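Local coordinates for conserved hypothetical protein (Streptococcus pneumoniae, PDB 2GK4), which is of unknown function but, as a DNA/pantothenate metabolism flavoprotein with a Rossmann-like fold, probably acts in coenzyme A biosynthesis, at residues A[85-90]-A[225-230]; A[6-11]-A[34-39]; A[161-166]-A[172-177]. One frame throughout, in Å; residues are numbered along the deposited sequence.

Interaction 1. Residues A[85-90]-A[225-230]; sequences YQVLIH and EKIQAY
Val87 and Ile89, two residues apart on strand 87-90, meet Ile227 and Tyr230 of the C-terminal end of the chain through methyl groups and one ring, with no hydrogen bond across the contact. The shortest approach joins the ends of two isoleucines: Ile89 CD1 lies 3.7 Å from Ile227 CD1. The same Ile227 CD1 is 4.2 Å from Val87 CG1, so one methyl serves both strand residues. The other branch of Val87 turns to the tyrosine, CG2 standing 4.0 Å from Tyr230 CD1 and approaching the ring at a slant. With CG1 of Val87 anti to the backbone N (chi1 178°), CG1 falls to the isoleucine and CG2 to the tyrosine. The contact joins one helical layer of the alpha-beta-alpha sandwich to its sheet: helix 216-228, which follows the last strand of the mixed sheet, returns to cover strand 87-90, near the middle of that sheet. Next to the contact, the carbonyl O of Lys226 sits 3.7 Å above the Tyr230 plane, over the ring centre, and the ring also stacks with His156. Tyr230 N donates to Ile227 O at 2.9 Å, which ties the ring-bearing residue to the isoleucine it works beside. Further out, Leu39 of helix 30-41 touches both Ile89 and Ile227, while Lys226 forms a salt bridge with Glu206.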
# COMPACT_ATOMS: atom_id res chain seq x y z
N TYR A 85 -16.87 15.27 -19.69
CA TYR A 85 -17.88 14.28 -19.24
C TYR A 85 -19.11 14.98 -18.72
O TYR A 85 -19.04 16.13 -18.28
CB TYR A 85 -17.27 13.29 -18.19
CG TYR A 85 -16.24 12.42 -18.90
CD1 TYR A 85 -14.95 12.89 -19.14
CD2 TYR A 85 -16.59 11.17 -19.40
CE1 TYR A 85 -14.02 12.12 -19.85
CE2 TYR A 85 -15.67 10.39 -20.13
CZ TYR A 85 -14.39 10.87 -20.34
OH TYR A 85 -13.47 10.12 -21.07
N GLN A 86 -20.25 14.29 -18.77
CA GLN A 86 -21.53 14.88 -18.36
C GLN A 86 -21.96 14.44 -16.94
O GLN A 86 -22.84 15.05 -16.29
CB GLN A 86 -22.61 14.50 -19.35
CG GLN A 86 -22.49 15.19 -20.72
CD GLN A 86 -21.25 14.74 -21.47
OE1 GLN A 86 -21.08 13.56 -21.77
NE2 GLN A 86 -20.37 15.70 -21.77
N VAL A 87 -21.31 13.39 -16.45
CA VAL A 87 -21.55 12.90 -15.10
C VAL A 87 -20.23 12.48 -14.49
O VAL A 87 -19.39 11.90 -15.19
CB VAL A 87 -22.50 11.65 -15.11
CG1 VAL A 87 -22.70 11.09 -13.67
CG2 VAL A 87 -23.81 12.00 -15.78
N LEU A 88 -20.05 12.80 -13.21
CA LEU A 88 -18.91 12.27 -12.41
C LEU A 88 -19.46 11.48 -11.21
O LEU A 88 -20.21 12.01 -10.39
CB LEU A 88 -17.98 13.41 -11.92
CG LEU A 88 -16.95 13.01 -10.86
CD1 LEU A 88 -16.00 11.88 -11.39
CD2 LEU A 88 -16.14 14.23 -10.43
N ILE A 89 -19.07 10.21 -11.12
CA ILE A 89 -19.38 9.39 -9.98
C ILE A 89 -18.10 9.16 -9.23
O ILE A 89 -17.26 8.36 -9.65
CB ILE A 89 -20.05 8.03 -10.38
CG1 ILE A 89 -21.30 8.29 -11.19
CG2 ILE A 89 -20.29 7.17 -9.13
CD1 ILE A 89 -21.90 6.99 -11.82
N HIS A 90 -17.93 9.93 -8.16
CA HIS A 90 -16.68 9.93 -7.43
C HIS A 90 -16.72 8.95 -6.26
O HIS A 90 -17.22 9.29 -5.17
CB HIS A 90 -16.33 11.35 -6.95
CG HIS A 90 -15.00 11.41 -6.27
ND1 HIS A 90 -14.80 12.01 -5.04
CD2 HIS A 90 -13.81 10.88 -6.62
CE1 HIS A 90 -13.53 11.88 -4.69
NE2 HIS A 90 -12.91 11.19 -5.64
N GLU A 225 -30.80 4.46 -12.91
CA GLU A 225 -32.09 5.14 -13.04
C GLU A 225 -31.94 6.67 -12.97
O GLU A 225 -32.55 7.40 -13.76
CB GLU A 225 -33.04 4.63 -11.95
CG GLU A 225 -34.44 5.24 -11.98
CD GLU A 225 -35.21 4.94 -10.71
OE1 GLU A 225 -35.45 3.74 -10.45
OE2 GLU A 225 -35.59 5.89 -9.98
N LYS A 226 -31.14 7.15 -12.02
CA LYS A 226 -30.96 8.58 -11.83
C LYS A 226 -30.22 9.19 -13.00
O LYS A 226 -30.55 10.31 -13.45
CB LYS A 226 -30.25 8.84 -10.50
CG LYS A 226 -31.17 8.56 -9.31
CD LYS A 226 -30.49 8.89 -8.00
CE LYS A 226 -30.81 10.32 -7.56
NZ LYS A 226 -32.28 10.56 -7.41
N ILE A 227 -29.24 8.46 -13.53
CA ILE A 227 -28.51 8.95 -14.68
C ILE A 227 -29.39 8.93 -15.93
O ILE A 227 -29.36 9.88 -16.73
CB ILE A 227 -27.19 8.16 -14.89
CG1 ILE A 227 -26.19 8.59 -13.81
CG2 ILE A 227 -26.60 8.45 -16.27
CD1 ILE A 227 -25.03 7.65 -13.69
N GLN A 228 -30.18 7.87 -16.10
CA GLN A 228 -31.06 7.77 -17.27
C GLN A 228 -32.04 8.95 -17.26
O GLN A 228 -32.45 9.41 -18.32
CB GLN A 228 -31.79 6.43 -17.33
CG GLN A 228 -30.90 5.23 -17.70
CD GLN A 228 -31.62 3.89 -17.61
OE1 GLN A 228 -32.50 3.68 -16.76
NE2 GLN A 228 -31.22 2.96 -18.47
N ALA A 229 -32.35 9.45 -16.06
CA ALA A 229 -33.28 10.57 -15.87
C ALA A 229 -32.70 11.92 -16.24
O ALA A 229 -33.43 12.91 -16.36
CB ALA A 229 -33.78 10.60 -14.43
N TYR A 230 -31.37 11.98 -16.39
CA TYR A 230 -30.72 13.23 -16.75
C TYR A 230 -31.01 13.58 -18.20
O TYR A 230 -31.16 14.75 -18.53
CB TYR A 230 -29.21 13.15 -16.55
CG TYR A 230 -28.73 13.19 -15.11
CD1 TYR A 230 -27.68 12.36 -14.69
CD2 TYR A 230 -29.27 14.09 -14.19
CE1 TYR A 230 -27.20 12.41 -13.39
CE2 TYR A 230 -28.79 14.15 -12.86
CZ TYR A 230 -27.76 13.28 -12.47
OH TYR A 230 -27.25 13.31 -11.19

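Interaction 2. Residues A[6-11]-A[34-39]; sequences ILVTSG and IITETL
Leu39 brings its CD1 methyl against two residues of strand 5-9: it is 4.0 Å from Ile6 CG2 and 4.2 Å from Val8 CG2. The Ile6 and Leu39 side chains cross at about a right angle, so they meet through single methyls and not along their lengths. Leu39 has CG anti to its carbonyl carbon, and the extended second torsion, 164°, carries CD1 to the strand. One helical turn earlier, Thr36 supplies the shortest approach of the pair, its OG1 lying 3.7 Å from Val8 CG1. That is an apolar group against a hydroxyl whose polar need is met elsewhere, since Thr36 OG1 is hydrogen-bonded to the carbonyl O of Gly32 in its own helix. All four touching residues are buried, and Ile227 of helix 216-228 packs on Ile6 beside them.

Away from the strand the helix is looser. Glu37, partly exposed, marks its open side and forms a salt bridge with Lys33. Thr38 also makes no contact with the strand but is partly covered by Ala220 of helix 216-228. Its OG1 donates to Ile34 O at 2.8 Å from above the carbonyl plane, 36° out of it, while Thr38 N reaches the same oxygen from the opposite face at 2.9 Å.

The axes of strand 6-9 and helix 34-39 run nearly antiparallel, at 161°, and approach to 9.7 Å, with the helix lying against the sheet. Strand 5-9, helix 30-41 and strand 45-50, which is parallel to 5-9 and next to it in the sheet, make a beta-alpha-beta crossover, the opening unit of a Rossmann-like fold, consistent with the family's place among NADP-binding Rossmann domains.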
# COMPACT_ATOMS: atom_id res chain seq x y z
N ILE A 6 -19.75 9.18 -19.02
CA ILE A 6 -19.66 9.10 -17.56
C ILE A 6 -18.22 8.93 -17.09
O ILE A 6 -17.52 8.03 -17.52
CB ILE A 6 -20.49 7.91 -17.01
CG1 ILE A 6 -21.84 7.75 -17.76
CG2 ILE A 6 -20.68 8.04 -15.50
CD1 ILE A 6 -22.85 8.80 -17.48
N LEU A 7 -17.79 9.81 -16.17
CA LEU A 7 -16.49 9.69 -15.54
C LEU A 7 -16.70 9.06 -14.17
O LEU A 7 -17.58 9.47 -13.40
CB LEU A 7 -15.87 11.10 -15.41
CG LEU A 7 -14.43 11.27 -14.88
CD1 LEU A 7 -13.40 10.56 -15.79
CD2 LEU A 7 -14.15 12.76 -14.78
N VAL A 8 -15.92 8.03 -13.87
CA VAL A 8 -16.07 7.31 -12.63
C VAL A 8 -14.72 7.23 -11.96
O VAL A 8 -13.68 7.05 -12.64
CB VAL A 8 -16.67 5.86 -12.84
CG1 VAL A 8 -16.78 5.12 -11.51
CG2 VAL A 8 -18.03 5.88 -13.60
N THR A 9 -14.69 7.39 -10.63
CA THR A 9 -13.46 7.10 -9.91
C THR A 9 -13.69 5.95 -8.94
O THR A 9 -14.80 5.78 -8.37
CB THR A 9 -12.87 8.32 -9.11
OG1 THR A 9 -13.70 8.58 -7.97
CG2 THR A 9 -12.78 9.61 -10.00
N SER A 10 -12.66 5.14 -8.76
CA SER A 10 -12.72 4.11 -7.73
C SER A 10 -11.35 3.77 -7.15
O SER A 10 -10.31 4.11 -7.72
CB SER A 10 -13.35 2.82 -8.32
OG SER A 10 -12.37 2.14 -9.10
N GLY A 11 -11.36 3.06 -6.03
CA GLY A 11 -10.11 2.60 -5.45
C GLY A 11 -9.68 3.55 -4.35
O GLY A 11 -10.51 4.07 -3.61
N ILE A 34 -18.79 -2.36 -9.79
CA ILE A 34 -20.18 -2.77 -10.10
C ILE A 34 -20.92 -1.63 -10.79
O ILE A 34 -21.66 -1.85 -11.76
CB ILE A 34 -20.95 -3.23 -8.84
CG1 ILE A 34 -20.29 -4.50 -8.24
CG2 ILE A 34 -22.42 -3.55 -9.18
CD1 ILE A 34 -20.89 -4.90 -6.88
N ILE A 35 -20.71 -0.40 -10.33
CA ILE A 35 -21.34 0.75 -10.97
C ILE A 35 -20.90 0.85 -12.42
O ILE A 35 -21.73 1.02 -13.32
CB ILE A 35 -21.02 2.03 -10.18
CG1 ILE A 35 -21.80 1.96 -8.84
CG2 ILE A 35 -21.42 3.28 -11.00
CD1 ILE A 35 -21.29 3.02 -7.79
N THR A 36 -19.60 0.70 -12.64
CA THR A 36 -19.04 0.79 -13.99
C THR A 36 -19.63 -0.30 -14.88
O THR A 36 -20.06 -0.00 -16.00
CB THR A 36 -17.50 0.76 -13.96
OG1 THR A 36 -17.01 1.87 -13.19
CG2 THR A 36 -16.91 0.84 -15.40
N GLU A 37 -19.61 -1.56 -14.41
CA GLU A 37 -20.23 -2.68 -15.17
C GLU A 37 -21.69 -2.39 -15.52
O GLU A 37 -22.13 -2.64 -16.64
CB GLU A 37 -20.19 -3.96 -14.34
CG GLU A 37 -18.78 -4.46 -14.15
CD GLU A 37 -18.70 -5.59 -13.13
OE1 GLU A 37 -19.64 -5.81 -12.31
OE2 GLU A 37 -17.65 -6.24 -13.12
N THR A 38 -22.42 -1.85 -14.55
CA THR A 38 -23.83 -1.54 -14.75
C THR A 38 -24.00 -0.52 -15.86
O THR A 38 -24.86 -0.70 -16.75
CB THR A 38 -24.51 -1.08 -13.44
OG1 THR A 38 -24.38 -2.15 -12.50
CG2 THR A 38 -25.99 -0.79 -13.66
N LEU A 39 -23.18 0.53 -15.84
CA LEU A 39 -23.28 1.58 -16.87
C LEU A 39 -22.89 1.05 -18.25
O LEU A 39 -23.57 1.31 -19.26
CB LEU A 39 -22.42 2.79 -16.48
CG LEU A 39 -22.92 3.44 -15.18
CD1 LEU A 39 -21.84 4.36 -14.64
CD2 LEU A 39 -24.23 4.18 -15.39

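Interaction 3. Residues A[161-166]-A[172-177]; sequences KLLVDV and VDIARK
The backbones come nearest at Lys161 and Ala175, whose CA atoms are 6.2 Å apart, where strand 156-163 packs against helix 168-182. Ile174 is the side chain that the strand meets, and its two branches divide the work. CG2, anti to the backbone N, faces the aliphatic part of Lys161, with Lys161 CD 3.9 Å away from Ile174 CG2; the two side chains cross at about a right angle. Bends at chi2 (65°) and chi3 (67°) curl the lysine, and the curl puts its CG, CD and CE all within about 4.0 Å of Ile174 CG2. CG1 serves the other neighbour, with Leu163 CD1 at 4.0 Å from Ile174 CG1. Leu163 also touches His170 and Leu171 at the start of the helix, and Ala175 packs on Ile187 and Ala189 of strand 186-191, which completes this beta-alpha-beta unit. On the helix, Lys177 NZ and Asp173 OD1 form a 3.5 Å salt bridge. With three partly exposed residues and no hydrogen bond between the segments, the contact rests on dispersion and burial of hydrocarbon, the lysine contributing its methylenes.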
# COMPACT_ATOMS: atom_id res chain seq x y z
N LYS A 161 -20.08 9.34 0.85
CA LYS A 161 -19.63 9.69 2.16
C LYS A 161 -19.70 8.44 3.01
O LYS A 161 -20.75 7.82 3.11
CB LYS A 161 -20.51 10.79 2.75
CG LYS A 161 -20.17 11.19 4.18
CD LYS A 161 -18.79 11.83 4.25
CE LYS A 161 -18.75 13.16 3.54
NZ LYS A 161 -17.35 13.68 3.51
N LEU A 162 -18.58 8.08 3.62
CA LEU A 162 -18.48 6.83 4.37
C LEU A 162 -18.05 7.17 5.79
O LEU A 162 -16.94 7.70 6.02
CB LEU A 162 -17.46 5.87 3.71
CG LEU A 162 -17.11 4.56 4.43
CD1 LEU A 162 -18.34 3.65 4.47
CD2 LEU A 162 -15.92 3.85 3.77
N LEU A 163 -18.93 6.88 6.74
CA LEU A 163 -18.63 7.09 8.15
C LEU A 163 -18.62 5.74 8.85
O LEU A 163 -18.91 4.72 8.22
CB LEU A 163 -19.66 8.01 8.79
CG LEU A 163 -19.77 9.40 8.13
CD1 LEU A 163 -20.84 10.18 8.88
CD2 LEU A 163 -18.45 10.18 8.13
N VAL A 164 -18.32 5.74 10.14
CA VAL A 164 -18.21 4.48 10.89
C VAL A 164 -19.00 4.59 12.21
O VAL A 164 -18.68 5.42 13.05
CB VAL A 164 -16.73 4.11 11.18
CG1 VAL A 164 -16.67 2.68 11.75
CG2 VAL A 164 -15.85 4.18 9.90
N ASP A 165 -20.03 3.76 12.34
CA ASP A 165 -20.83 3.59 13.56
C ASP A 165 -21.55 4.88 13.96
O ASP A 165 -21.33 5.41 15.05
CB ASP A 165 -19.98 3.05 14.73
CG ASP A 165 -20.80 2.22 15.72
OD1 ASP A 165 -22.04 2.11 15.55
OD2 ASP A 165 -20.20 1.68 16.67
N VAL A 166 -22.41 5.36 13.07
CA VAL A 166 -23.15 6.60 13.29
C VAL A 166 -24.66 6.35 13.09
O VAL A 166 -25.06 5.35 12.47
CB VAL A 166 -22.65 7.70 12.31
CG1 VAL A 166 -21.16 8.06 12.60
CG2 VAL A 166 -22.81 7.25 10.84
N VAL A 172 -26.97 11.49 7.18
CA VAL A 172 -27.66 12.47 6.33
C VAL A 172 -27.17 13.91 6.54
O VAL A 172 -26.90 14.62 5.57
CB VAL A 172 -29.20 12.39 6.53
CG1 VAL A 172 -29.91 13.57 5.82
CG2 VAL A 172 -29.69 11.04 5.97
N ASP A 173 -27.04 14.31 7.80
CA ASP A 173 -26.52 15.63 8.19
C ASP A 173 -25.16 15.88 7.53
O ASP A 173 -24.97 16.89 6.83
CB ASP A 173 -26.45 15.70 9.74
CG ASP A 173 -25.65 16.91 10.31
OD1 ASP A 173 -25.02 17.69 9.58
OD2 ASP A 173 -25.61 17.03 11.56
N ILE A 174 -24.23 14.96 7.74
CA ILE A 174 -22.89 15.06 7.14
C ILE A 174 -22.90 15.04 5.59
O ILE A 174 -22.19 15.83 4.94
CB ILE A 174 -21.96 13.95 7.69
CG1 ILE A 174 -21.86 14.05 9.22
CG2 ILE A 174 -20.55 13.97 6.99
CD1 ILE A 174 -21.26 15.37 9.77
N ALA A 175 -23.69 14.13 5.01
CA ALA A 175 -23.84 14.09 3.55
C ALA A 175 -24.38 15.40 2.99
O ALA A 175 -23.88 15.88 1.96
CB ALA A 175 -24.73 12.91 3.13
N ARG A 176 -25.37 16.01 3.65
CA ARG A 176 -25.91 17.28 3.17
C ARG A 176 -24.92 18.44 3.23
O ARG A 176 -24.91 19.28 2.34
CB ARG A 176 -27.20 17.63 3.88
CG ARG A 176 -28.33 16.84 3.27
CD ARG A 176 -29.67 17.21 3.77
NE ARG A 176 -30.64 16.47 2.97
CZ ARG A 176 -31.81 16.03 3.41
NH1 ARG A 176 -32.59 15.37 2.55
NH2 ARG A 176 -32.21 16.25 4.66
N LYS A 177 -24.10 18.46 4.26
CA LYS A 177 -23.04 19.44 4.38
C LYS A 177 -22.08 19.31 3.18
O LYS A 177 -21.68 20.31 2.59
CB LYS A 177 -22.31 19.27 5.71
CG LYS A 177 -23.12 19.77 6.94
CD LYS A 177 -22.27 19.62 8.20
CE LYS A 177 -23.07 19.92 9.48
NZ LYS A 177 -24.01 21.05 9.33

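In the fold
All three contacts reach the same mixed sheet. Interactions 1 and 2 are direct neighbours, their centres 11 Å apart, because strands 5-9 and 87-90 lie side by side: Val87 O and Leu7 N, and likewise Ile89 N and Leu7 O, are each 2.8 Å apart, probable hydrogen bonds. Interaction 3 is separate, its centre 22 Å from each of the other two and its nearest atoms about 7 Å from interaction 1 and 9 Å from interaction 2, although strand 156-163 adjoins strand 87-90. In sequence, interaction 2 closes first, and interaction 3 falls within the long span that interaction 1 bridges; interaction 1, formed by the last helix, brings the end of the chain back to strand 87-90.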